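Local coordinates for serine racemase (Enterococcus faecalis, PDB 4ECL), which is the cytoplasmic part of VanTG and belongs to the alanine racemase family, with a TIM-barrel domain followed by a C-terminal domain rich in beta strands, at residues Glu32-Val37 with Ser60-Thr65; Thr159-Ala164 with Asn176-Ser181; Val199-Ser204 with Leu213-Ile218. One frame throughout, in Å; residues are numbered along the deposited sequence.

Contact 1 (Glu32-Val37 with Ser60-Thr65); sequences ELMAVV and SFAVAT
M34, a selenomethionine, leaves strand 32-36 with CG anti to its main-chain N (chi1 -175°) and stays extended until a bend at chi3 (-82°), which sets its end alongside S60 and A62. M34 SE then lies 3.9 Å from A62 CB, while M34 CE comes to 3.3 Å from S60 OG. The two segments are neighbouring parallel strands of the TIM barrel, joined by a beta-alpha-beta crossover through helices 38-42 and 46-55. Their short axes diverge by 33°, and three backbone hydrogen bonds define the register. A35 is gripped at both ends: its N donates to S60 O at 2.9 Å, and its O receives A62 N at 3.0 Å. The third bond runs from V37 N to A62 O at 2.9 Å, and the set follows the parallel pairing of A35 with F61 and of V36 with A62.

The A35 and F61 side chains share one face of the sheet, where A35 CB touches F61 CD1 at 3.8 Å and helix 46-55 covers both through L53. V36 and A62 point to the other face. Polar ends near the start of the pair are satisfied from beside it, for S60 OG is hydrogen-bonded to E80 OE2 and E32 OE2 to S59 OG. Past the end of strand 32-36, V37 splits its branches between two partners. V37 CG1 meets the F61 ring obliquely, 4.1 Å from CD1, whereas V37 CG2 lies 4.0 Å from V63 CG1.

Contact 2 (Thr159-Ala164 with Asn176-Ser181); sequences THLCAA and NKQIGS
Q178 reaches from helix 169-191 to the loop backbone and engages it with both ends of its amide. Its CG stands opposite the carbonyl carbon and the chain runs extended beyond, which carries the amide across. The oxygen side is the tighter. C162 N donates to Q178 OE1 at 2.8 Å in an almost straight bond (170° at the hydrogen), lying in the amide's carbonyl plane on a lone pair. The nitrogen side is more bent: Q178 NE2 gives its hydrogen to H160 O at 2.9 Å with an angle of 138°, and that oxygen stands 23° out of the amide plane. A main-chain N-H at OE1 and a main-chain carbonyl at NE2 fix which way round the buried amide sits; NE2 is also hydrogen-bonded to T128 OG1. A water donates to Q178 OE1 at 2.6 Å and accepts from A163 N at 2.8 Å, tying a second loop amide to that oxygen indirectly.

Apolar packing is sparse by comparison. L161 CD2 lies against the helix, 3.9 Å from Q178 CB and 4.0 Å from I179 CG1, its side chain crossing theirs at a slant. On the solvent side N176 and K177 are exposed and do not touch the loop, and S181 OG turns back on its own helix to K177 O at 2.6 Å. C162 also packs on G264 of the second subunit. The whole is a TIM-barrel beta-alpha loop: it leaves the C-terminal end of strand 152-158, the end at which barrels of this fold carry their active sites, and is held by the helix that follows it.

Contact 3 (Val199-Ser204 with Leu213-Ile218); sequences VHIQSS and LECDYI. With SO4 (sulfate ion), chain G.
V199 O accepts from two consecutive amides, strongly from D216 N at 2.7 Å and weakly from Y217 N at 3.3 Å. The D216 carboxylate answers in return: its OD2 receives V199 N at 2.7 Å in a fairly straight bond (164°), approached on the anti side. V199 is thus held at both its N and its O. Farther along, Q202 OE1 takes hydrogens from two waters, each 2.6 Å from it; one also donates to Y217 O, and the other bridges to C215 N. C215 SG, close to this oxygen, packs against I201 CD1 at 3.6 Å.

With CG held between its own N and carbonyl carbon (chi1 49°), the H200 ring lies beside Y217, CD2 to CD2, and takes that ring's edge on its face, offset, with planes at 88°. H200 ND1 bonds R219 and NE2 bonds H123. At the far end S204 N and OG both bind one sulfate oxygen, OG to O2 at 2.6 Å; G221, V222 and Y42 complete that site at the start of helix 204-209. F182 of helix 169-191 covers V199 and I201, while strand 217-220 pairs with strand 32-36, closing the barrel.

The three contacts follow in series from the N terminus; none nests in or crosses another. Contact 1 closes the 32-65 loop, a strand-helix-strand unit, and contact 2 closes the shorter return from the end of strand 152-158 to helix 169-191. Contact 3 then closes the short loop that holds helix 204-209, bringing 199-204 against 213-218. Contacts 1 and 3 join directly, M34 N lying 2.8 Å from I218 O and E32 N 2.8 Å from D216 O, so the last barrel strand, 217-220, meets the first, 32-36. Contacts 2 and 3 touch where I179 CG2 packs on L213 CD2 at 3.8 Å. Contacts 1 and 2 do not touch, and contact 3 lies against each of them.

Contact 1 (Glu32-Val37 with Ser60-Thr65)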
ATOM      1  N   GLU A  32      28.555 -10.566  10.297  1.00 33.64           N
ATOM      2  CA  GLU A  32      27.874 -10.874   9.047  1.00 34.28           C
ATOM      3  C   GLU A  32      26.713  -9.917   8.751  1.00 31.45           C
ATOM      4  O   GLU A  32      25.976  -9.496   9.649  1.00 29.87           O
ATOM      5  CB  GLU A  32      27.386 -12.323   9.069  1.00 41.80           C
ATOM      6  CG  GLU A  32      27.140 -12.906   7.701  1.00 55.10           C
ATOM      7  CD  GLU A  32      26.557 -14.302   7.762  1.00 65.05           C
ATOM      8  OE1 GLU A  32      26.777 -14.997   8.783  1.00 70.32           O
ATOM      9  OE2 GLU A  32      25.870 -14.698   6.792  1.00 64.56           O
ATOM     10  N   LEU A  33      26.566  -9.566   7.482  1.00 24.36           N
ATOM     11  CA  LEU A  33      25.462  -8.726   7.055  1.00 23.17           C
ATOM     12  C   LEU A  33      24.170  -9.547   7.042  1.00 22.95           C
ATOM     13  O   LEU A  33      24.081 -10.568   6.356  1.00 21.37           O
ATOM     14  CB  LEU A  33      25.768  -8.125   5.668  1.00 22.68           C
ATOM     15  CG  LEU A  33      24.850  -7.008   5.176  1.00 26.81           C
ATOM     16  CD1 LEU A  33      25.572  -6.112   4.158  1.00 25.49           C
ATOM     17  CD2 LEU A  33      23.564  -7.582   4.567  1.00 24.17           C
HETATM   18  N   MSE A  34      23.180  -9.118   7.827  1.00 15.51           N
HETATM   19  CA  MSE A  34      21.855  -9.745   7.759  1.00 18.63           C
HETATM   20  C   MSE A  34      20.901  -8.821   7.014  1.00 23.39           C
HETATM   21  O   MSE A  34      20.466  -7.787   7.540  1.00 23.03           O
HETATM   22  CB  MSE A  34      21.292 -10.080   9.146  1.00 15.06           C
HETATM   23  CG  MSE A  34      19.973 -10.837   9.065  1.00 16.57           C
HETATM   24 SE   MSE A  34      19.207 -11.323  10.787  0.79 27.64          SE
HETATM   25  CE  MSE A  34      20.246 -12.938  11.161  1.00 24.02           C
ATOM     26  N   ALA A  35      20.588  -9.189   5.778  1.00 16.58           N
ATOM     27  CA  ALA A  35      19.822  -8.313   4.928  1.00 18.04           C
ATOM     28  C   ALA A  35      18.353  -8.423   5.323  1.00 22.35           C
ATOM     29  O   ALA A  35      17.766  -9.506   5.294  1.00 22.51           O
ATOM     30  CB  ALA A  35      20.031  -8.687   3.472  1.00 16.07           C
ATOM     31  N   VAL A  36      17.772  -7.297   5.712  1.00 18.95           N
ATOM     32  CA  VAL A  36      16.378  -7.270   6.108  1.00 18.86           C
ATOM     33  C   VAL A  36      15.512  -7.093   4.858  1.00 24.42           C
ATOM     34  O   VAL A  36      15.504  -6.012   4.249  1.00 23.90           O
ATOM     35  CB  VAL A  36      16.135  -6.112   7.076  1.00 20.42           C
ATOM     36  CG1 VAL A  36      14.661  -6.053   7.477  1.00 17.68           C
ATOM     37  CG2 VAL A  36      17.033  -6.268   8.304  1.00 20.69           C
ATOM     38  N   VAL A  37      14.800  -8.148   4.456  1.00 19.54           N
ATOM     39  CA  VAL A  37      14.067  -8.115   3.184  1.00 20.77           C
ATOM     40  C   VAL A  37      12.545  -8.223   3.353  1.00 23.56           C
ATOM     41  O   VAL A  37      11.828  -8.579   2.419  1.00 25.07           O
ATOM     42  CB  VAL A  37      14.584  -9.200   2.204  1.00 18.28           C
ATOM     43  CG1 VAL A  37      16.012  -8.867   1.752  1.00 24.07           C
ATOM     44  CG2 VAL A  37      14.544 -10.590   2.837  1.00 12.68           C
ATOM     45  N   SER A  60      22.688 -14.355   4.869  1.00 23.39           N
ATOM     46  CA  SER A  60      21.779 -14.235   6.004  1.00 25.61           C
ATOM     47  C   SER A  60      20.663 -13.220   5.730  1.00 23.09           C
ATOM     48  O   SER A  60      20.934 -12.078   5.340  1.00 25.24           O
ATOM     49  CB  SER A  60      22.567 -13.829   7.250  1.00 31.36           C
ATOM     50  OG  SER A  60      21.801 -13.998   8.424  1.00 33.77           O
ATOM     51  N   PHE A  61      19.413 -13.634   5.942  1.00 23.12           N
ATOM     52  CA  PHE A  61      18.243 -12.785   5.667  1.00 23.45           C
ATOM     53  C   PHE A  61      17.261 -12.749   6.845  1.00 23.02           C
ATOM     54  O   PHE A  61      17.117 -13.731   7.577  1.00 18.63           O
ATOM     55  CB  PHE A  61      17.516 -13.253   4.389  1.00 16.92           C
ATOM     56  CG  PHE A  61      18.391 -13.231   3.172  1.00 21.38           C
ATOM     57  CD1 PHE A  61      18.545 -12.070   2.440  1.00 20.43           C
ATOM     58  CD2 PHE A  61      19.115 -14.353   2.805  1.00 25.81           C
ATOM     59  CE1 PHE A  61      19.390 -12.035   1.347  1.00 25.84           C
ATOM     60  CE2 PHE A  61      19.961 -14.330   1.717  1.00 26.64           C
ATOM     61  CZ  PHE A  61      20.098 -13.170   0.982  1.00 24.38           C
ATOM     62  N   ALA A  62      16.599 -11.606   7.013  1.00 18.49           N
ATOM     63  CA  ALA A  62      15.550 -11.433   8.014  1.00 19.36           C
ATOM     64  C   ALA A  62      14.231 -11.082   7.318  1.00 24.58           C
ATOM     65  O   ALA A  62      14.209 -10.244   6.414  1.00 18.58           O
ATOM     66  CB  ALA A  62      15.931 -10.330   8.972  1.00 14.40           C
ATOM     67  N   VAL A  63      13.137 -11.718   7.737  1.00 16.49           N
ATOM     68  CA  VAL A  63      11.811 -11.394   7.221  1.00 19.49           C
ATOM     69  C   VAL A  63      10.886 -11.154   8.394  1.00 24.88           C
ATOM     70  O   VAL A  63      11.231 -11.483   9.529  1.00 21.10           O
ATOM     71  CB  VAL A  63      11.231 -12.543   6.397  1.00 21.14           C
ATOM     72  CG1 VAL A  63      11.905 -12.611   5.039  1.00 21.06           C
ATOM     73  CG2 VAL A  63      11.396 -13.850   7.146  1.00 21.42           C
ATOM     74  N   ALA A  64       9.714 -10.587   8.139  1.00 16.11           N
ATOM     75  CA  ALA A  64       8.780 -10.317   9.233  1.00 23.97           C
ATOM     76  C   ALA A  64       7.941 -11.530   9.609  1.00 25.61           C
ATOM     77  O   ALA A  64       7.536 -11.677  10.765  1.00 24.12           O
ATOM     78  CB  ALA A  64       7.863  -9.142   8.888  1.00 21.98           C
ATOM     79  N   THR A  65       7.639 -12.376   8.628  1.00 21.00           N
ATOM     80  CA  THR A  65       6.668 -13.444   8.833  1.00 19.45           C
ATOM     81  C   THR A  65       7.124 -14.739   8.195  1.00 23.52           C
ATOM     82  O   THR A  65       7.947 -14.726   7.291  1.00 22.47           O
ATOM     83  CB  THR A  65       5.299 -13.097   8.211  1.00 24.57           C
ATOM     84  OG1 THR A  65       5.387 -13.206   6.787  1.00 21.98           O
ATOM     85  CG2 THR A  65       4.852 -11.681   8.599  1.00 20.95           C
TER

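Contact 2 (Thr159-Ala164 with Asn176-Ser181)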
ATOM      1  N   THR A 159      18.473  -7.995  20.398  1.00 21.62           N
ATOM      2  CA  THR A 159      17.563  -6.943  20.833  1.00 26.28           C
ATOM      3  C   THR A 159      17.478  -5.827  19.783  1.00 28.67           C
ATOM      4  O   THR A 159      18.266  -5.796  18.842  1.00 30.44           O
ATOM      5  CB  THR A 159      17.970  -6.379  22.220  1.00 35.97           C
ATOM      6  OG1 THR A 159      16.895  -5.594  22.770  1.00 29.85           O
ATOM      7  CG2 THR A 159      19.250  -5.550  22.118  1.00 26.11           C
ATOM      8  N   HIS A 160      16.502  -4.935  19.927  1.00 27.61           N
ATOM      9  CA  HIS A 160      16.356  -3.800  19.026  1.00 26.48           C
ATOM     10  C   HIS A 160      16.554  -2.507  19.798  1.00 24.73           C
ATOM     11  O   HIS A 160      16.002  -2.343  20.887  1.00 24.11           O
ATOM     12  CB  HIS A 160      14.961  -3.784  18.386  1.00 34.44           C
ATOM     13  CG  HIS A 160      14.896  -4.449  17.045  1.00 46.84           C
ATOM     14  ND1 HIS A 160      14.726  -5.808  16.893  1.00 51.57           N
ATOM     15  CD2 HIS A 160      14.980  -3.938  15.793  1.00 53.23           C
ATOM     16  CE1 HIS A 160      14.704  -6.108  15.606  1.00 52.13           C
ATOM     17  NE2 HIS A 160      14.859  -4.992  14.917  1.00 56.24           N
ATOM     18  N   LEU A 161      17.329  -1.585  19.230  1.00 23.55           N
ATOM     19  CA  LEU A 161      17.521  -0.270  19.833  1.00 23.29           C
ATOM     20  C   LEU A 161      16.405   0.686  19.426  1.00 27.68           C
ATOM     21  O   LEU A 161      16.002   0.730  18.262  1.00 25.94           O
ATOM     22  CB  LEU A 161      18.875   0.303  19.442  1.00 21.64           C
ATOM     23  CG  LEU A 161      20.062  -0.589  19.790  1.00 27.84           C
ATOM     24  CD1 LEU A 161      21.361  -0.034  19.163  1.00 23.30           C
ATOM     25  CD2 LEU A 161      20.192  -0.728  21.314  1.00 17.16           C
ATOM     26  N   CYS A 162      15.906   1.452  20.392  1.00 25.85           N
ATOM     27  CA  CYS A 162      14.811   2.380  20.133  1.00 29.95           C
ATOM     28  C   CYS A 162      15.184   3.592  19.306  1.00 30.44           C
ATOM     29  O   CYS A 162      14.409   4.030  18.464  1.00 35.69           O
ATOM     30  CB  CYS A 162      14.216   2.869  21.445  1.00 25.53           C
ATOM     31  SG  CYS A 162      13.232   1.621  22.257  1.00 35.46           S
ATOM     32  N   ALA A 163      16.353   4.158  19.569  1.00 28.68           N
ATOM     33  CA  ALA A 163      16.666   5.490  19.061  1.00 32.73           C
ATOM     34  C   ALA A 163      18.135   5.646  18.692  1.00 28.41           C
ATOM     35  O   ALA A 163      18.761   6.658  19.013  1.00 26.48           O
ATOM     36  CB  ALA A 163      16.273   6.541  20.101  1.00 37.22           C
ATOM     37  N   ALA A 164      18.680   4.647  18.008  1.00 25.67           N
ATOM     38  CA  ALA A 164      20.075   4.678  17.612  1.00 28.48           C
ATOM     39  C   ALA A 164      20.282   5.741  16.536  1.00 27.54           C
ATOM     40  O   ALA A 164      21.415   6.122  16.241  1.00 23.37           O
ATOM     41  CB  ALA A 164      20.514   3.310  17.107  1.00 26.70           C
ATOM     42  N   ASN A 176      22.382   3.728  25.323  1.00 28.57           N
ATOM     43  CA  ASN A 176      23.470   3.171  26.098  1.00 34.42           C
ATOM     44  C   ASN A 176      22.961   2.269  27.221  1.00 37.46           C
ATOM     45  O   ASN A 176      23.590   1.259  27.556  1.00 37.81           O
ATOM     46  CB  ASN A 176      24.377   4.280  26.629  1.00 35.76           C
ATOM     47  CG  ASN A 176      25.314   4.807  25.572  1.00 38.23           C
ATOM     48  OD1 ASN A 176      25.726   4.068  24.681  1.00 33.59           O
ATOM     49  ND2 ASN A 176      25.650   6.089  25.654  1.00 43.14           N
ATOM     50  N   LYS A 177      21.817   2.607  27.798  1.00 37.25           N
ATOM     51  CA  LYS A 177      21.304   1.732  28.844  1.00 41.44           C
ATOM     52  C   LYS A 177      20.685   0.478  28.224  1.00 35.54           C
ATOM     53  O   LYS A 177      20.703  -0.580  28.839  1.00 32.94           O
ATOM     54  CB  LYS A 177      20.357   2.450  29.818  1.00 50.76           C
ATOM     55  CG  LYS A 177      19.096   3.021  29.205  1.00 64.55           C
ATOM     56  CD  LYS A 177      18.236   3.755  30.249  1.00 74.43           C
ATOM     57  CE  LYS A 177      18.444   5.274  30.202  1.00 76.35           C
ATOM     58  NZ  LYS A 177      17.293   6.028  30.788  1.00 73.64           N
ATOM     59  N   GLN A 178      20.172   0.581  26.995  1.00 27.88           N
ATOM     60  CA  GLN A 178      19.668  -0.611  26.312  1.00 28.05           C
ATOM     61  C   GLN A 178      20.801  -1.594  26.088  1.00 29.84           C
ATOM     62  O   GLN A 178      20.661  -2.795  26.309  1.00 32.15           O
ATOM     63  CB  GLN A 178      19.028  -0.266  24.964  1.00 28.28           C
ATOM     64  CG  GLN A 178      17.648   0.334  25.071  1.00 30.43           C
ATOM     65  CD  GLN A 178      16.875   0.227  23.775  1.00 33.03           C
ATOM     66  OE1 GLN A 178      16.677   1.214  23.074  1.00 28.15           O
ATOM     67  NE2 GLN A 178      16.428  -0.984  23.453  1.00 34.57           N
ATOM     68  N   ILE A 179      21.930  -1.068  25.641  1.00 29.21           N
ATOM     69  CA  ILE A 179      23.113  -1.880  25.394  1.00 25.91           C
ATOM     70  C   ILE A 179      23.658  -2.473  26.697  1.00 28.19           C
ATOM     71  O   ILE A 179      23.979  -3.668  26.770  1.00 26.91           O
ATOM     72  CB  ILE A 179      24.173  -1.043  24.677  1.00 25.35           C
ATOM     73  CG1 ILE A 179      23.613  -0.590  23.312  1.00 22.21           C
ATOM     74  CG2 ILE A 179      25.483  -1.816  24.551  1.00 21.37           C
ATOM     75  CD1 ILE A 179      24.386   0.543  22.688  1.00 27.34           C
ATOM     76  N   GLY A 180      23.741  -1.636  27.726  1.00 28.07           N
ATOM     77  CA  GLY A 180      24.197  -2.082  29.032  1.00 26.72           C
ATOM     78  C   GLY A 180      23.331  -3.202  29.589  1.00 28.93           C
ATOM     79  O   GLY A 180      23.842  -4.203  30.104  1.00 30.92           O
ATOM     80  N   SER A 181      22.017  -3.038  29.486  1.00 28.44           N
ATOM     81  CA  SER A 181      21.080  -4.040  29.980  1.00 32.38           C
ATOM     82  C   SER A 181      21.289  -5.346  29.240  1.00 30.32           C
ATOM     83  O   SER A 181      21.200  -6.421  29.823  1.00 27.45           O
ATOM     84  CB  SER A 181      19.637  -3.584  29.760  1.00 42.88           C
ATOM     85  OG  SER A 181      19.433  -2.292  30.296  1.00 51.07           O
TER
HETATM   86  O   HOH W   1      17.766   3.251  21.808  1.00 30.69           O

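Contact 3 (Val199-Ser204 with Leu213-Ile218)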
ATOM      1  N   VAL A 199      25.305 -13.017  18.478  1.00 23.77           N
ATOM      2  CA  VAL A 199      24.677 -11.820  19.021  1.00 22.56           C
ATOM      3  C   VAL A 199      24.388 -10.787  17.933  1.00 24.16           C
ATOM      4  O   VAL A 199      25.221 -10.557  17.048  1.00 25.98           O
ATOM      5  CB  VAL A 199      25.588 -11.173  20.080  1.00 24.97           C
ATOM      6  CG1 VAL A 199      25.052  -9.820  20.511  1.00 31.18           C
ATOM      7  CG2 VAL A 199      25.757 -12.107  21.295  1.00 24.31           C
ATOM      8  N   HIS A 200      23.218 -10.154  17.999  1.00 21.87           N
ATOM      9  CA  HIS A 200      22.990  -8.964  17.192  1.00 23.52           C
ATOM     10  C   HIS A 200      22.117  -7.930  17.896  1.00 27.51           C
ATOM     11  O   HIS A 200      21.164  -8.265  18.572  1.00 30.16           O
ATOM     12  CB  HIS A 200      22.506  -9.301  15.770  1.00 18.58           C
ATOM     13  CG  HIS A 200      21.363 -10.275  15.707  1.00 21.86           C
ATOM     14  ND1 HIS A 200      20.084  -9.901  15.355  1.00 21.13           N
ATOM     15  CD2 HIS A 200      21.322 -11.616  15.896  1.00 24.84           C
ATOM     16  CE1 HIS A 200      19.297 -10.964  15.353  1.00 18.84           C
ATOM     17  NE2 HIS A 200      20.023 -12.017  15.686  1.00 20.66           N
ATOM     18  N   ILE A 201      22.475  -6.666  17.729  1.00 30.27           N
ATOM     19  CA  ILE A 201      21.890  -5.559  18.473  1.00 19.83           C
ATOM     20  C   ILE A 201      21.546  -4.445  17.485  1.00 23.72           C
ATOM     21  O   ILE A 201      20.598  -3.682  17.685  1.00 20.88           O
ATOM     22  CB  ILE A 201      22.938  -5.026  19.496  1.00 22.64           C
ATOM     23  CG1 ILE A 201      23.173  -6.056  20.598  1.00 25.01           C
ATOM     24  CG2 ILE A 201      22.523  -3.702  20.132  1.00 25.74           C
ATOM     25  CD1 ILE A 201      24.499  -5.840  21.323  1.00 28.22           C
ATOM     26  N   GLN A 202      22.323  -4.365  16.406  1.00 17.00           N
ATOM     27  CA  GLN A 202      22.244  -3.219  15.496  1.00 16.54           C
ATOM     28  C   GLN A 202      21.365  -3.400  14.267  1.00 19.06           C
ATOM     29  O   GLN A 202      21.389  -4.436  13.584  1.00 19.61           O
ATOM     30  CB  GLN A 202      23.642  -2.811  15.019  1.00 15.80           C
ATOM     31  CG  GLN A 202      24.611  -2.460  16.126  1.00 19.09           C
ATOM     32  CD  GLN A 202      26.009  -2.862  15.774  1.00 23.41           C
ATOM     33  OE1 GLN A 202      26.325  -4.056  15.732  1.00 22.48           O
ATOM     34  NE2 GLN A 202      26.853  -1.878  15.468  1.00 23.17           N
ATOM     35  N   SER A 203      20.604  -2.355  13.983  1.00 15.85           N
ATOM     36  CA  SER A 203      20.020  -2.184  12.670  1.00 23.93           C
ATOM     37  C   SER A 203      20.875  -1.144  11.948  1.00 22.31           C
ATOM     38  O   SER A 203      22.010  -0.904  12.371  1.00 21.36           O
ATOM     39  CB  SER A 203      18.561  -1.755  12.793  1.00 28.33           C
ATOM     40  OG  SER A 203      17.800  -2.809  13.346  1.00 41.94           O
ATOM     41  N   SER A 204      20.350  -0.529  10.878  1.00 23.36           N
ATOM     42  CA  SER A 204      21.130   0.431  10.070  1.00 20.70           C
ATOM     43  C   SER A 204      21.798   1.532  10.892  1.00 21.56           C
ATOM     44  O   SER A 204      22.992   1.769  10.765  1.00 21.37           O
ATOM     45  CB  SER A 204      20.275   1.098   8.973  1.00 19.77           C
ATOM     46  OG  SER A 204      19.853   0.178   7.974  1.00 18.62           O
ATOM     47  N   LEU A 213      30.244  -1.158  18.554  1.00 28.68           N
ATOM     48  CA  LEU A 213      29.699  -2.436  19.017  1.00 26.47           C
ATOM     49  C   LEU A 213      30.293  -3.609  18.237  1.00 33.09           C
ATOM     50  O   LEU A 213      30.605  -3.481  17.058  1.00 36.04           O
ATOM     51  CB  LEU A 213      28.174  -2.464  18.914  1.00 24.32           C
ATOM     52  CG  LEU A 213      27.392  -1.598  19.901  1.00 25.38           C
ATOM     53  CD1 LEU A 213      25.919  -1.496  19.478  1.00 21.00           C
ATOM     54  CD2 LEU A 213      27.527  -2.129  21.351  1.00 30.05           C
ATOM     55  N   GLU A 214      30.462  -4.744  18.911  1.00 35.32           N
ATOM     56  CA  GLU A 214      31.014  -5.943  18.283  1.00 37.30           C
ATOM     57  C   GLU A 214      30.043  -7.128  18.366  1.00 31.45           C
ATOM     58  O   GLU A 214      29.984  -7.822  19.390  1.00 30.31           O
ATOM     59  CB  GLU A 214      32.346  -6.322  18.938  1.00 42.84           C
ATOM     60  CG  GLU A 214      33.465  -5.311  18.738  1.00 48.34           C
ATOM     61  CD  GLU A 214      34.067  -5.334  17.329  1.00 45.02           C
ATOM     62  OE1 GLU A 214      33.861  -6.318  16.590  1.00 36.38           O
ATOM     63  OE2 GLU A 214      34.767  -4.363  16.974  1.00 48.21           O
ATOM     64  N   CYS A 215      29.298  -7.359  17.284  1.00 25.79           N
ATOM     65  CA  CYS A 215      28.298  -8.422  17.243  1.00 26.78           C
ATOM     66  C   CYS A 215      28.548  -9.386  16.090  1.00 28.08           C
ATOM     67  O   CYS A 215      29.475  -9.197  15.300  1.00 25.17           O
ATOM     68  CB  CYS A 215      26.886  -7.825  17.139  1.00 23.64           C
ATOM     69  SG  CYS A 215      26.539  -6.576  18.413  1.00 36.24           S
ATOM     70  N   ASP A 216      27.717 -10.421  15.985  1.00 25.43           N
ATOM     71  CA  ASP A 216      27.898 -11.422  14.933  1.00 22.76           C
ATOM     72  C   ASP A 216      27.070 -11.127  13.684  1.00 25.77           C
ATOM     73  O   ASP A 216      27.362 -11.640  12.604  1.00 24.87           O
ATOM     74  CB  ASP A 216      27.566 -12.804  15.480  1.00 27.90           C
ATOM     75  CG  ASP A 216      28.421 -13.155  16.675  1.00 33.57           C
ATOM     76  OD1 ASP A 216      29.582 -13.566  16.464  1.00 37.82           O
ATOM     77  OD2 ASP A 216      27.944 -12.977  17.818  1.00 30.40           O
ATOM     78  N   TYR A 217      26.022 -10.325  13.850  1.00 19.98           N
ATOM     79  CA  TYR A 217      25.243  -9.833  12.727  1.00 26.24           C
ATOM     80  C   TYR A 217      24.929  -8.363  12.895  1.00 31.25           C
ATOM     81  O   TYR A 217      24.796  -7.857  14.019  1.00 25.09           O
ATOM     82  CB  TYR A 217      23.884 -10.526  12.618  1.00 25.30           C
ATOM     83  CG  TYR A 217      23.890 -12.013  12.403  1.00 25.12           C
ATOM     84  CD1 TYR A 217      24.087 -12.557  11.142  1.00 25.25           C
ATOM     85  CD2 TYR A 217      23.634 -12.872  13.455  1.00 25.76           C
ATOM     86  CE1 TYR A 217      24.059 -13.926  10.949  1.00 26.35           C
ATOM     87  CE2 TYR A 217      23.595 -14.229  13.271  1.00 26.59           C
ATOM     88  CZ  TYR A 217      23.813 -14.756  12.025  1.00 28.40           C
ATOM     89  OH  TYR A 217      23.767 -16.121  11.870  1.00 29.66           O
ATOM     90  N   ILE A 218      24.762  -7.699  11.758  1.00 26.27           N
ATOM     91  CA  ILE A 218      24.073  -6.428  11.717  1.00 26.77           C
ATOM     92  C   ILE A 218      22.913  -6.571  10.734  1.00 23.06           C
ATOM     93  O   ILE A 218      23.107  -6.998   9.587  1.00 22.48           O
ATOM     94  CB  ILE A 218      25.021  -5.286  11.313  1.00 28.14           C
ATOM     95  CG1 ILE A 218      26.120  -5.154  12.377  1.00 31.70           C
ATOM     96  CG2 ILE A 218      24.256  -3.985  11.166  1.00 17.21           C
ATOM     97  CD1 ILE A 218      27.136  -4.079  12.101  1.00 34.56           C
TER
HETATM   98  S   SO4 G 403      16.462  -0.456   9.515  0.91 29.94           S
HETATM   99  O1  SO4 G 403      15.792  -1.528  10.260  0.91 26.34           O
HETATM  100  O2  SO4 G 403      17.817  -0.886   9.171  0.91 23.07           O
HETATM  101  O3  SO4 G 403      15.690  -0.199   8.302  0.91 35.19           O
HETATM  102  O4  SO4 G 403      16.494   0.756  10.326  0.91 31.25           O
HETATM  103  O   HOH W   2      24.471  -5.929  15.815  1.00 19.03           O
HETATM  104  O   HOH W   3      28.576  -5.253  15.224  1.00 34.15           O